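Local coordinates for protein 3-hexulose-6-phosphate synthase (Mycobacterium gastri, PDB 3AJX) that is a synthase of TIM-barrel fold in the orotidine 5'-phosphate decarboxylase / HUMPS family, holding a magnesium ion and pairing with a second copy of itself, at residues L9-E17 with E39-A50; K168-Q176 with A199-A207. The protein carries 1 engineered substitution. One frame throughout, in Å; residues are numbered along the deposited sequence.

Contact 1 of 2, residues L9-E17 with E39-A50; sequences LLSTEAALE and EGLSVITAVKKA
Ser11 and Thr12, where helix 12-22 begins, touch the carboxylate of Glu39. Ser11 is the N-cap: its OG accepts from Ala14 N at 3.0 Å, while Thr12 N turns to a partner across the contact. Thr12 N gives a nearly straight hydrogen bond to Glu39 OE2, 2.7 Å long, reaching that oxygen on its anti side and 26° out of the carboxylate plane. A bend at chi2 (-84°) turns the acid of Glu39 toward this helix start, where a negative charge should be favoured by the helix dipole. Thr12 suits both sides of its place: OG1 lies over Val43 CB at 3.6 Å and shares a water with Ser42 OG, while CG2 meets Ala46 CB at 4.1 Å. Glu13 OE1 comes within 3.7 Å of Glu39 OE2, and a water donating to both oxygens would ease the likely repulsion. A turn on from Thr12, small Ala15 sets CB 4.3 Å from Val43 CG2. Leu16 then extends CD2 among Ala46, Val47 and Ala50, 4.1 Å from Val47 CG2. The two helix segments run nearly alongside, 10.0 Å apart and crossing at -25°, as outer helices that strand 28-31 and helix 33-39 separate in the chain. Val43 and Val47 also pack inward on strand 28-31, and Leu35 of helix 33-39 touches Ala15 and Val43.

Contact 2 of 2, residues K168-Q176 with A199-A207; sequences KVATIPAVQ and AKELRAAIA
The primary amide of Gln176 grips the end of the chain with both its polar atoms. Ala207 N donates to Gln176 OE1 at 2.8 Å, in the carbonyl plane and on a lone pair, with a C=O...N angle of 123°. In return Gln176 NE2 donates to the terminal oxygen Ala207 OXT at 2.9 Å, though this partner is tilted 20° from the amide plane. Acceptor faces N-H and donor faces carboxylate, so the pair of bonds fixes which way round the amide sits, a task for which glutamine is well suited. A water donating to both Gln176 OE1 and Ala205 O adds a second grip on the same oxygen. With CG anti to the backbone N (chi1 -178°) and the chain extended beyond it, the amide reaches across Ile206 at about a right angle, its NE2 3.7 Å from Ile206 CG2.

Away from the chain terminus the contact is aliphatic. Ile172 points at the other segment and splits its branches: CG1 meets Leu202 CD2 at 3.8 Å, the two side chains crossing at roughly a right angle, whereas CG2 rests 3.8 Å from Ala205 CB and also touches Ile206 CG1. Alanine at 205 lets the isoleucine come in close to the backbone. Leu202 CD2 also meets the backbone, 3.4 Å from Val169 N. Val169 leans obliquely on the same leucine, its CG2 3.8 Å from Leu202 CD2, while its CG1 turns to Ala205 CB.

Further in, Ile172 packs on strand 182-185, which with helix 187-190 lies between the two helices in sequence; Leu202 touches that strand, Ile189 of the short helix and strand 2-7, and Ile206 reaches Leu3, so helix 195-204 spans the seam where the barrel closes.

In the fold
Each contact joins an outer helix of the eight-stranded barrel to a later one, with a strand and a short helix intervening: 28-31 and 33-39 in contact 1, 182-185 and 187-190 in contact 2, which also takes in the C-terminal residues. Strands 182-185 and 2-7 are adjacent in the barrel, yet the contacts stand well apart, their centres 26 Å and their nearest atoms about 10 Å from each other. Contact 1 lies closer in sequence to the metal site: Glu30 and Asp59, which bind the magnesium ion, sit on the strands flanking helix 42-50, and the side chain of Leu10 is about 13 Å from the ion. Leu10 also packs on Ile72 of the second subunit, whereas contact 2 touches no other chain of the assembly.

Contact 1 of 2, residues L9-E17 with E39-A50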
loop_
_atom_site.group_PDB
_atom_site.type_symbol
_atom_site.label_atom_id
_atom_site.label_comp_id
_atom_site.label_asym_id
_atom_site.label_seq_id
_atom_site.Cartn_x
_atom_site.Cartn_y
_atom_site.Cartn_z
ATOM N N LEU A 9 -12.821 -7.377 2.420
ATOM C CA LEU A 9 -13.037 -8.118 3.655
ATOM C C LEU A 9 -11.693 -8.507 4.269
ATOM O O LEU A 9 -10.642 -8.118 3.756
ATOM C CB LEU A 9 -13.887 -9.358 3.379
ATOM C CG LEU A 9 -15.269 -9.034 2.792
ATOM C CD1 LEU A 9 -16.039 -10.320 2.545
ATOM C CD2 LEU A 9 -16.032 -8.126 3.749
ATOM N N LEU A 10 -11.711 -9.277 5.354
ATOM C CA LEU A 10 -10.459 -9.629 6.021
ATOM C C LEU A 10 -10.038 -11.095 6.080
ATOM O O LEU A 10 -9.019 -11.413 6.696
ATOM C CB LEU A 10 -10.464 -9.059 7.441
ATOM C CG LEU A 10 -10.645 -7.542 7.556
ATOM C CD1 LEU A 10 -10.658 -7.147 9.025
ATOM C CD2 LEU A 10 -9.522 -6.822 6.817
ATOM N N SER A 11 -10.795 -11.992 5.460
ATOM C CA SER A 11 -10.412 -13.401 5.484
ATOM C C SER A 11 -10.675 -14.081 4.153
ATOM O O SER A 11 -11.595 -13.708 3.423
ATOM C CB SER A 11 -11.160 -14.153 6.594
ATOM O OG SER A 11 -12.520 -14.360 6.258
ATOM N N THR A 12 -9.855 -15.080 3.845
ATOM C CA THR A 12 -9.988 -15.840 2.608
ATOM C C THR A 12 -11.332 -16.562 2.597
ATOM O O THR A 12 -11.997 -16.653 1.565
ATOM C CB THR A 12 -8.855 -16.877 2.479
ATOM O OG1 THR A 12 -7.594 -16.199 2.423
ATOM C CG2 THR A 12 -9.038 -17.716 1.222
ATOM N N GLU A 13 -11.727 -17.076 3.754
ATOM C CA GLU A 13 -12.997 -17.779 3.877
ATOM C C GLU A 13 -14.145 -16.853 3.471
ATOM O O GLU A 13 -15.001 -17.223 2.670
ATOM C CB GLU A 13 -13.199 -18.251 5.320
ATOM C CG GLU A 13 -12.202 -19.304 5.799
ATOM C CD GLU A 13 -10.753 -18.844 5.735
ATOM O OE1 GLU A 13 -10.442 -17.746 6.247
ATOM O OE2 GLU A 13 -9.920 -19.590 5.176
ATOM N N ALA A 14 -14.147 -15.644 4.024
ATOM C CA ALA A 14 -15.187 -14.662 3.725
ATOM C C ALA A 14 -15.164 -14.255 2.255
ATOM O O ALA A 14 -16.214 -14.104 1.627
ATOM C CB ALA A 14 -15.011 -13.430 4.607
ATOM N N ALA A 15 -13.963 -14.072 1.715
ATOM C CA ALA A 15 -13.803 -13.676 0.321
ATOM C C ALA A 15 -14.337 -14.752 -0.621
ATOM O O ALA A 15 -15.034 -14.448 -1.588
ATOM C CB ALA A 15 -12.331 -13.391 0.023
ATOM N N LEU A 16 -14.008 -16.008 -0.337
ATOM C CA LEU A 16 -14.469 -17.119 -1.165
ATOM C C LEU A 16 -15.987 -17.269 -1.106
ATOM O O LEU A 16 -16.635 -17.508 -2.126
ATOM C CB LEU A 16 -13.811 -18.421 -0.714
ATOM C CG LEU A 16 -12.340 -18.616 -1.075
ATOM C CD1 LEU A 16 -11.832 -19.899 -0.438
ATOM C CD2 LEU A 16 -12.183 -18.671 -2.589
ATOM N N GLU A 17 -16.556 -17.137 0.089
ATOM C CA GLU A 17 -17.998 -17.260 0.234
ATOM C C GLU A 17 -18.706 -16.160 -0.546
ATOM O O GLU A 17 -19.694 -16.418 -1.233
ATOM C CB GLU A 17 -18.398 -17.197 1.712
ATOM C CG GLU A 17 -19.906 -17.187 1.933
ATOM C CD GLU A 17 -20.290 -17.365 3.389
ATOM O OE1 GLU A 17 -21.489 -17.203 3.713
ATOM O OE2 GLU A 17 -19.398 -17.675 4.208
ATOM N N GLU A 39 -4.326 -11.678 4.593
ATOM C CA GLU A 39 -4.035 -13.066 4.233
ATOM C C GLU A 39 -2.794 -13.328 3.388
ATOM O O GLU A 39 -2.305 -14.459 3.342
ATOM C CB GLU A 39 -5.248 -13.648 3.500
ATOM C CG GLU A 39 -6.525 -13.635 4.315
ATOM C CD GLU A 39 -6.638 -14.830 5.244
ATOM O OE1 GLU A 39 -5.590 -15.346 5.690
ATOM O OE2 GLU A 39 -7.777 -15.244 5.535
ATOM N N GLY A 40 -2.286 -12.306 2.712
ATOM C CA GLY A 40 -1.131 -12.519 1.862
ATOM C C GLY A 40 -1.621 -12.939 0.488
ATOM O O GLY A 40 -2.829 -13.035 0.261
ATOM N N LEU A 41 -0.688 -13.210 -0.420
ATOM C CA LEU A 41 -1.012 -13.592 -1.794
ATOM C C LEU A 41 -1.877 -14.840 -1.969
ATOM O O LEU A 41 -2.524 -14.996 -3.005
ATOM C CB LEU A 41 0.282 -13.754 -2.598
ATOM C CG LEU A 41 1.180 -12.514 -2.684
ATOM C CD1 LEU A 41 2.459 -12.868 -3.427
ATOM C CD2 LEU A 41 0.443 -11.385 -3.389
ATOM N N SER A 42 -1.904 -15.722 -0.973
ATOM C CA SER A 42 -2.698 -16.945 -1.091
ATOM C C SER A 42 -4.186 -16.695 -1.327
ATOM O O SER A 42 -4.869 -17.541 -1.900
ATOM C CB SER A 42 -2.513 -17.839 0.145
ATOM O OG SER A 42 -2.934 -17.191 1.330
ATOM N N VAL A 43 -4.701 -15.543 -0.903
ATOM C CA VAL A 43 -6.119 -15.278 -1.124
ATOM C C VAL A 43 -6.380 -15.084 -2.620
ATOM O O VAL A 43 -7.442 -15.447 -3.129
ATOM C CB VAL A 43 -6.618 -14.046 -0.319
ATOM C CG1 VAL A 43 -5.923 -12.779 -0.788
ATOM C CG2 VAL A 43 -8.132 -13.920 -0.452
ATOM N N ILE A 44 -5.402 -14.518 -3.323
ATOM C CA ILE A 44 -5.509 -14.300 -4.762
ATOM C C ILE A 44 -5.562 -15.652 -5.466
ATOM O O ILE A 44 -6.399 -15.888 -6.337
ATOM C CB ILE A 44 -4.280 -13.533 -5.311
ATOM C CG1 ILE A 44 -4.235 -12.124 -4.725
ATOM C CG2 ILE A 44 -4.334 -13.473 -6.841
ATOM C CD1 ILE A 44 -2.947 -11.387 -5.047
ATOM N N THR A 45 -4.653 -16.535 -5.076
ATOM C CA THR A 45 -4.568 -17.860 -5.669
ATOM C C THR A 45 -5.836 -18.668 -5.441
ATOM O O THR A 45 -6.323 -19.340 -6.349
ATOM C CB THR A 45 -3.372 -18.626 -5.091
ATOM O OG1 THR A 45 -2.193 -17.820 -5.217
ATOM C CG2 THR A 45 -3.166 -19.937 -5.837
ATOM N N ALA A 46 -6.374 -18.585 -4.230
ATOM C CA ALA A 46 -7.588 -19.319 -3.884
ATOM C C ALA A 46 -8.794 -18.859 -4.697
ATOM O O ALA A 46 -9.572 -19.676 -5.188
ATOM C CB ALA A 46 -7.874 -19.169 -2.396
ATOM N N VAL A 47 -8.948 -17.547 -4.839
ATOM C CA VAL A 47 -10.072 -17.003 -5.587
ATOM C C VAL A 47 -9.974 -17.313 -7.077
ATOM O O VAL A 47 -10.979 -17.640 -7.712
ATOM C CB VAL A 47 -10.186 -15.477 -5.387
ATOM C CG1 VAL A 47 -11.278 -14.908 -6.287
ATOM C CG2 VAL A 47 -10.499 -15.177 -3.931
ATOM N N LYS A 48 -8.771 -17.221 -7.638
ATOM C CA LYS A 48 -8.594 -17.505 -9.061
ATOM C C LYS A 48 -8.877 -18.981 -9.327
ATOM O O LYS A 48 -9.452 -19.337 -10.355
ATOM C CB LYS A 48 -7.171 -17.157 -9.511
ATOM C CG LYS A 48 -6.922 -17.347 -11.013
ATOM C CD LYS A 48 -7.810 -16.432 -11.855
ATOM C CE LYS A 48 -7.555 -16.609 -13.344
ATOM N NZ LYS A 48 -8.394 -15.687 -14.166
ATOM N N LYS A 49 -8.481 -19.836 -8.389
ATOM C CA LYS A 49 -8.700 -21.271 -8.535
ATOM C C LYS A 49 -10.192 -21.598 -8.533
ATOM O O LYS A 49 -10.651 -22.456 -9.289
ATOM C CB LYS A 49 -8.005 -22.036 -7.404
ATOM C CG LYS A 49 -8.120 -23.550 -7.528
ATOM C CD LYS A 49 -7.519 -24.260 -6.325
ATOM C CE LYS A 49 -7.726 -25.765 -6.426
ATOM N NZ LYS A 49 -7.277 -26.469 -5.195
ATOM N N ALA A 50 -10.946 -20.907 -7.682
ATOM C CA ALA A 50 -12.386 -21.123 -7.577
ATOM C C ALA A 50 -13.165 -20.468 -8.720
ATOM O O ALA A 50 -14.304 -20.847 -8.998
ATOM C CB ALA A 50 -12.893 -20.600 -6.237
HETATM O O HOH W 1 -5.513 -17.720 2.015
HETATM O O HOH W 2 -7.786 -17.071 7.310
#

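Contact 2 of 2, residues K168-Q176 with A199-A207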
loop_
_atom_site.group_PDB
_atom_site.type_symbol
_atom_site.label_atom_id
_atom_site.label_comp_id
_atom_site.label_asym_id
_atom_site.label_seq_id
_atom_site.Cartn_x
_atom_site.Cartn_y
_atom_site.Cartn_z
ATOM N N LYS A 168 -23.668 2.705 -6.309
ATOM C CA LYS A 168 -24.865 1.939 -5.982
ATOM C C LYS A 168 -25.745 1.911 -7.227
ATOM O O LYS A 168 -25.470 2.615 -8.198
ATOM C CB LYS A 168 -25.623 2.599 -4.824
ATOM C CG LYS A 168 -24.819 2.725 -3.534
ATOM C CD LYS A 168 -25.586 3.511 -2.477
ATOM C CE LYS A 168 -24.760 3.704 -1.210
ATOM N NZ LYS A 168 -23.504 4.473 -1.452
ATOM N N VAL A 169 -26.799 1.104 -7.205
ATOM C CA VAL A 169 -27.697 1.012 -8.352
ATOM C C VAL A 169 -28.127 2.388 -8.857
ATOM O O VAL A 169 -28.190 2.623 -10.063
ATOM C CB VAL A 169 -28.953 0.187 -8.009
ATOM C CG1 VAL A 169 -29.982 0.305 -9.127
ATOM C CG2 VAL A 169 -28.569 -1.270 -7.806
ATOM N N ALA A 170 -28.410 3.299 -7.930
ATOM C CA ALA A 170 -28.846 4.646 -8.283
ATOM C C ALA A 170 -27.824 5.436 -9.098
ATOM O O ALA A 170 -28.199 6.278 -9.916
ATOM C CB ALA A 170 -29.207 5.425 -7.016
ATOM N N THR A 171 -26.540 5.167 -8.884
ATOM C CA THR A 171 -25.495 5.892 -9.602
ATOM C C THR A 171 -24.854 5.146 -10.775
ATOM O O THR A 171 -23.997 5.697 -11.466
ATOM C CB THR A 171 -24.378 6.354 -8.632
ATOM O OG1 THR A 171 -23.977 5.258 -7.803
ATOM C CG2 THR A 171 -24.870 7.502 -7.756
ATOM N N ILE A 172 -25.264 3.904 -11.011
ATOM C CA ILE A 172 -24.715 3.141 -12.127
ATOM C C ILE A 172 -24.919 3.888 -13.449
ATOM O O ILE A 172 -23.999 3.985 -14.255
ATOM C CB ILE A 172 -25.353 1.726 -12.212
ATOM C CG1 ILE A 172 -24.689 0.794 -11.194
ATOM C CG2 ILE A 172 -25.209 1.154 -13.622
ATOM C CD1 ILE A 172 -23.248 0.425 -11.539
ATOM N N PRO A 173 -26.129 4.428 -13.689
ATOM C CA PRO A 173 -26.362 5.152 -14.945
ATOM C C PRO A 173 -25.399 6.315 -15.163
ATOM O O PRO A 173 -24.895 6.510 -16.269
ATOM C CB PRO A 173 -27.810 5.619 -14.808
ATOM C CG PRO A 173 -28.431 4.507 -14.028
ATOM C CD PRO A 173 -27.394 4.262 -12.948
ATOM N N ALA A 174 -25.144 7.088 -14.112
ATOM C CA ALA A 174 -24.239 8.227 -14.219
ATOM C C ALA A 174 -22.816 7.761 -14.519
ATOM O O ALA A 174 -22.100 8.387 -15.296
ATOM C CB ALA A 174 -24.266 9.041 -12.931
ATOM N N VAL A 175 -22.412 6.659 -13.896
ATOM C CA VAL A 175 -21.076 6.112 -14.105
ATOM C C VAL A 175 -20.902 5.649 -15.549
ATOM O O VAL A 175 -19.874 5.909 -16.176
ATOM C CB VAL A 175 -20.806 4.929 -13.142
ATOM C CG1 VAL A 175 -19.493 4.240 -13.495
ATOM C CG2 VAL A 175 -20.755 5.439 -11.711
ATOM N N GLN A 176 -21.912 4.970 -16.079
ATOM C CA GLN A 176 -21.844 4.487 -17.452
ATOM C C GLN A 176 -21.892 5.650 -18.443
ATOM O O GLN A 176 -21.179 5.647 -19.444
ATOM C CB GLN A 176 -22.984 3.502 -17.719
ATOM C CG GLN A 176 -22.971 2.899 -19.111
ATOM C CD GLN A 176 -23.770 1.613 -19.193
ATOM O OE1 GLN A 176 -24.755 1.436 -18.475
ATOM N NE2 GLN A 176 -23.354 0.711 -20.076
ATOM N N ALA A 199 -25.662 -7.677 -6.224
ATOM C CA ALA A 199 -24.802 -7.747 -7.399
ATOM C C ALA A 199 -25.659 -7.860 -8.653
ATOM O O ALA A 199 -25.387 -7.205 -9.659
ATOM C CB ALA A 199 -23.855 -8.945 -7.293
ATOM N N LYS A 200 -26.703 -8.683 -8.581
ATOM C CA LYS A 200 -27.603 -8.880 -9.716
ATOM C C LYS A 200 -28.279 -7.571 -10.109
ATOM O O LYS A 200 -28.373 -7.234 -11.291
ATOM C CB LYS A 200 -28.666 -9.930 -9.375
ATOM C CG LYS A 200 -29.556 -10.307 -10.556
ATOM C CD LYS A 200 -30.614 -11.339 -10.184
ATOM C CE LYS A 200 -31.393 -11.773 -11.424
ATOM N NZ LYS A 200 -32.465 -12.762 -11.113
ATOM N N GLU A 201 -28.745 -6.830 -9.111
ATOM C CA GLU A 201 -29.419 -5.560 -9.354
ATOM C C GLU A 201 -28.469 -4.503 -9.915
ATOM O O GLU A 201 -28.862 -3.681 -10.745
ATOM C CB GLU A 201 -30.082 -5.085 -8.060
ATOM C CG GLU A 201 -31.199 -6.024 -7.611
ATOM C CD GLU A 201 -31.566 -5.871 -6.147
ATOM O OE1 GLU A 201 -30.681 -6.076 -5.288
ATOM O OE2 GLU A 201 -32.740 -5.553 -5.856
ATOM N N LEU A 202 -27.220 -4.513 -9.461
ATOM C CA LEU A 202 -26.241 -3.563 -9.980
ATOM C C LEU A 202 -26.008 -3.874 -11.461
ATOM O O LEU A 202 -25.950 -2.970 -12.300
ATOM C CB LEU A 202 -24.929 -3.683 -9.200
ATOM C CG LEU A 202 -24.908 -2.956 -7.856
ATOM C CD1 LEU A 202 -23.776 -3.493 -6.998
ATOM C CD2 LEU A 202 -24.763 -1.453 -8.091
ATOM N N ARG A 203 -25.885 -5.161 -11.766
ATOM C CA ARG A 203 -25.676 -5.635 -13.131
ATOM C C ARG A 203 -26.840 -5.246 -14.043
ATOM O O ARG A 203 -26.640 -4.817 -15.180
ATOM C CB ARG A 203 -25.523 -7.160 -13.124
ATOM C CG ARG A 203 -25.783 -7.835 -14.465
ATOM C CD ARG A 203 -24.717 -7.490 -15.481
ATOM N NE ARG A 203 -23.424 -8.055 -15.108
ATOM C CZ ARG A 203 -22.300 -7.866 -15.791
ATOM N NH1 ARG A 203 -22.303 -7.124 -16.893
ATOM N NH2 ARG A 203 -21.172 -8.419 -15.371
ATOM N N ALA A 204 -28.056 -5.400 -13.533
ATOM C CA ALA A 204 -29.255 -5.092 -14.300
ATOM C C ALA A 204 -29.373 -3.625 -14.693
ATOM O O ALA A 204 -29.991 -3.300 -15.707
ATOM C CB ALA A 204 -30.490 -5.520 -13.513
ATOM N N ALA A 205 -28.787 -2.742 -13.895
ATOM C CA ALA A 205 -28.852 -1.310 -14.167
ATOM C C ALA A 205 -27.919 -0.898 -15.302
ATOM O O ALA A 205 -28.036 0.205 -15.839
ATOM C CB ALA A 205 -28.518 -0.524 -12.900
ATOM N N ILE A 206 -26.998 -1.786 -15.660
ATOM C CA ILE A 206 -26.051 -1.504 -16.732
ATOM C C ILE A 206 -26.730 -1.655 -18.085
ATOM O O ILE A 206 -27.341 -2.683 -18.371
ATOM C CB ILE A 206 -24.833 -2.451 -16.667
ATOM C CG1 ILE A 206 -24.093 -2.246 -15.340
ATOM C CG2 ILE A 206 -23.899 -2.179 -17.846
ATOM C CD1 ILE A 206 -22.889 -3.154 -15.142
ATOM N N ALA A 207 -26.615 -0.617 -18.910
ATOM C CA ALA A 207 -27.217 -0.600 -20.240
ATOM C C ALA A 207 -26.394 -1.417 -21.225
ATOM O O ALA A 207 -27.007 -2.129 -22.048
ATOM C CB ALA A 207 -27.349 0.837 -20.734
ATOM O OXT ALA A 207 -25.150 -1.324 -21.170
HETATM O O HOH W 3 -26.744 2.458 -16.766
#